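Long-range contact in SnoaL-like domain-containing protein (Burkholderia xenovorans LB400, PDB 3FGY), which is of unknown function but adopts the NTF2-like fold of the SnoaL-like family, whose cone-shaped pocket in relatives often binds small molecules: residues A[64-69]-A[89-94]. Sequence-based numbering, arbitrary orientation. Where two conformers were deposited one is given.
Sequences MVEISY and TGRVKS
Glu-66 sits between two cationic side chains, Arg-91 on the facing strand and Lys-93 just past its end, and makes a salt bridge to each. Both NE and NH2 of the guanidinium converge on its OE1: Arg-91 NE donates to it over 3.1 Å, coming in on the syn side but 31° out of the carboxylate plane, and the bond from NH2 is weak. The Arg-91 chain runs alongside Glu-66 and bends at chi3 (68°), which turns the edge carrying NE and NH2 to the acid. Lys-93 instead crosses Glu-66 at about a right angle, and its NZ takes the anti lone pair of OE2 at 3.1 Å.

Beneath this network the strands run antiparallel. Two hydrogen-bonded pairs, Glu-66 with Arg-91 and Ser-68 with Thr-89, are each closed by two backbone bonds; the one from Glu-66 N to Arg-91 O (2.9 Å) is almost straight. Between the strands, Glu-66 O lies 3.0 Å from Gly-90 CA, where no side chain intervenes. Past the strand ends Lys-93 N still reaches Met-64 O at 3.0 Å, and a water donates to that same oxygen while accepting from Ser-94 N.

On the other face Val-65 lays CG2 against Arg-91 O (3.3 Å). This hairpin pairs strand 65-78, at one edge of this chain's sheet and entered directly from helix 50-64, with strand 81-92. With two cations around one carboxylate, Glu-66 is probably held ionised, adding an electrostatic tie at the surface to the backbone ladder.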
HETATM    1  N   MSE A  64      10.652  20.344   0.635  1.00 18.85           N
HETATM    2  CA  MSE A  64       9.337  20.637   0.086  0.50 22.67           C
HETATM    3  C   MSE A  64       8.156  20.207   0.917  1.00 20.33           C
HETATM    4  O   MSE A  64       7.064  20.694   0.679  1.00 18.67           O
HETATM    5  CB  MSE A  64       9.227  20.117  -1.329  0.50 23.64           C
HETATM    6  CG  MSE A  64      10.086  20.922  -2.258  0.50 27.39           C
HETATM    7 SE   MSE A  64       9.985  20.203  -3.993  0.38 30.94          SE
HETATM    8  CE  MSE A  64       8.746  21.463  -4.873  0.50 19.43           C
ATOM      9  N   VAL A  65       8.367  19.394   1.948  1.00 18.09           N
ATOM     10  CA  VAL A  65       7.237  18.912   2.743  1.00 19.70           C
ATOM     11  C   VAL A  65       7.604  18.785   4.214  1.00 19.29           C
ATOM     12  O   VAL A  65       8.752  18.476   4.568  1.00 20.11           O
ATOM     13  CB  VAL A  65       6.668  17.582   2.203  1.00 19.62           C
ATOM     14  CG1 VAL A  65       7.605  16.415   2.461  1.00 25.07           C
ATOM     15  CG2 VAL A  65       5.315  17.282   2.838  1.00 25.52           C
ATOM     16  N   GLU A  66       6.620  19.096   5.062  1.00 19.18           N
ATOM     17  CA  GLU A  66       6.677  18.873   6.493  1.00 20.31           C
ATOM     18  C   GLU A  66       5.827  17.638   6.723  1.00 22.33           C
ATOM     19  O   GLU A  66       4.679  17.592   6.271  1.00 21.46           O
ATOM     20  CB  GLU A  66       6.091  20.076   7.229  1.00 20.23           C
ATOM     21  CG  GLU A  66       6.935  21.354   7.105  1.00 24.01           C
ATOM     22  CD  GLU A  66       6.195  22.629   7.455  1.00 26.60           C
ATOM     23  OE1 GLU A  66       5.024  22.555   7.862  1.00 27.40           O
ATOM     24  OE2 GLU A  66       6.801  23.730   7.333  1.00 26.23           O
ATOM     25  N   ILE A  67       6.397  16.615   7.354  1.00 22.85           N
ATOM     26  CA  ILE A  67       5.679  15.375   7.549  0.50 22.72           C
ATOM     27  C   ILE A  67       5.778  14.922   9.004  1.00 22.78           C
ATOM     28  O   ILE A  67       6.836  15.037   9.654  1.00 24.33           O
ATOM     29  CB  ILE A  67       6.133  14.285   6.553  0.50 23.89           C
ATOM     30  CG1 ILE A  67       5.186  13.083   6.607  0.50 23.38           C
ATOM     31  CG2 ILE A  67       7.596  13.902   6.804  0.50 22.18           C
ATOM     32  CD1 ILE A  67       5.425  12.064   5.520  0.50 24.92           C
ATOM     33  N   SER A  68       4.651  14.447   9.516  1.00 19.44           N
ATOM     34  CA  SER A  68       4.512  13.983  10.897  0.70 20.61           C
ATOM     35  C   SER A  68       3.890  12.602  10.889  1.00 18.40           C
ATOM     36  O   SER A  68       2.968  12.349  10.130  1.00 18.41           O
ATOM     37  CB  SER A  68       3.571  14.906  11.691  0.70 21.93           C
ATOM     38  OG  SER A  68       4.102  16.203  11.851  0.70 22.31           O
ATOM     39  N   TYR A  69       4.339  11.741  11.790  1.00 19.75           N
ATOM     40  CA  TYR A  69       3.778  10.417  11.950  1.00 21.16           C
ATOM     41  C   TYR A  69       3.212  10.369  13.372  1.00 20.12           C
ATOM     42  O   TYR A  69       3.994  10.309  14.333  1.00 22.14           O
ATOM     43  CB  TYR A  69       4.890   9.368  11.736  1.00 25.66           C
ATOM     44  CG  TYR A  69       5.670   9.590  10.444  1.00 29.96           C
ATOM     45  CD1 TYR A  69       5.219   9.065   9.226  1.00 27.24           C
ATOM     46  CD2 TYR A  69       6.824  10.379  10.433  1.00 29.39           C
ATOM     47  CE1 TYR A  69       5.929   9.286   8.034  1.00 27.97           C
ATOM     48  CE2 TYR A  69       7.548  10.613   9.251  1.00 29.45           C
ATOM     49  CZ  TYR A  69       7.091  10.074   8.050  1.00 31.50           C
ATOM     50  OH  TYR A  69       7.820  10.317   6.887  1.00 36.47           O
ATOM     51  N   THR A  89       0.568  12.832   8.574  1.00 15.91           N
ATOM     52  CA  THR A  89      -0.041  14.105   8.266  1.00 15.54           C
ATOM     53  C   THR A  89       1.070  15.035   7.773  1.00 15.69           C
ATOM     54  O   THR A  89       2.244  14.893   8.148  1.00 15.57           O
ATOM     55  CB  THR A  89      -0.762  14.708   9.471  1.00 16.41           C
ATOM     56  OG1 THR A  89       0.171  14.929  10.529  1.00 17.04           O
ATOM     57  CG2 THR A  89      -1.875  13.779   9.956  1.00 21.12           C
ATOM     58  N   GLY A  90       0.746  15.954   6.883  1.00 13.78           N
ATOM     59  CA  GLY A  90       1.760  16.825   6.358  1.00 16.53           C
ATOM     60  C   GLY A  90       1.285  18.150   5.819  1.00 17.38           C
ATOM     61  O   GLY A  90       0.089  18.420   5.735  1.00 15.57           O
ATOM     62  N   ARG A  91       2.256  18.967   5.444  1.00 16.35           N
ATOM     63  CA  ARG A  91       2.014  20.235   4.809  1.00 15.94           C
ATOM     64  C   ARG A  91       3.068  20.484   3.746  1.00 18.04           C
ATOM     65  O   ARG A  91       4.258  20.253   3.961  1.00 18.72           O
ATOM     66  CB  ARG A  91       1.994  21.343   5.833  1.00 18.02           C
ATOM     67  CG  ARG A  91       1.595  22.696   5.254  1.00 16.02           C
ATOM     68  CD  ARG A  91       1.218  23.649   6.386  1.00 20.68           C
ATOM     69  NE  ARG A  91       2.386  23.994   7.204  1.00 18.66           N
ATOM     70  CZ  ARG A  91       2.361  24.741   8.320  1.00 30.00           C
ATOM     71  NH1 ARG A  91       1.232  25.269   8.799  1.00 25.69           N
ATOM     72  NH2 ARG A  91       3.495  24.978   8.966  1.00 31.46           N
ATOM     73  N   VAL A  92       2.604  20.899   2.581  1.00 14.81           N
ATOM     74  CA  VAL A  92       3.474  21.198   1.456  1.00 14.65           C
ATOM     75  C   VAL A  92       3.947  22.629   1.582  1.00 15.46           C
ATOM     76  O   VAL A  92       3.141  23.558   1.675  1.00 15.46           O
ATOM     77  CB  VAL A  92       2.767  20.955   0.095  1.00 16.02           C
ATOM     78  CG1 VAL A  92       3.688  21.358  -1.056  1.00 15.85           C
ATOM     79  CG2 VAL A  92       2.352  19.500  -0.045  1.00 16.92           C
ATOM     80  N   LYS A  93       5.255  22.829   1.633  1.00 15.72           N
ATOM     81  CA  LYS A  93       5.786  24.154   1.938  1.00 17.42           C
ATOM     82  C   LYS A  93       5.432  25.212   0.882  1.00 16.74           C
ATOM     83  O   LYS A  93       5.110  26.350   1.239  1.00 18.48           O
ATOM     84  CB  LYS A  93       7.300  24.079   2.198  1.00 18.17           C
ATOM     85  CG  LYS A  93       7.720  23.287   3.432  1.00 19.83           C
ATOM     86  CD  LYS A  93       9.225  23.507   3.710  1.00 21.33           C
ATOM     87  CE  LYS A  93       9.788  22.691   4.887  1.00 26.63           C
ATOM     88  NZ  LYS A  93       9.725  23.383   6.257  1.00 32.36           N
ATOM     89  N   SER A  94       5.472  24.855  -0.406  1.00 16.57           N
ATOM     90  CA  SER A  94       5.318  25.841  -1.489  1.00 18.39           C
ATOM     91  C   SER A  94       3.878  26.276  -1.668  1.00 18.02           C
ATOM     92  O   SER A  94       3.600  27.427  -1.998  1.00 21.10           O
ATOM     93  CB  SER A  94       5.818  25.271  -2.813  1.00 18.68           C
ATOM     94  OG  SER A  94       5.058  24.165  -3.230  1.00 22.65           O
TER
HETATM   95  O   HOH W   1       7.030  22.580  -1.261  1.00 22.77           O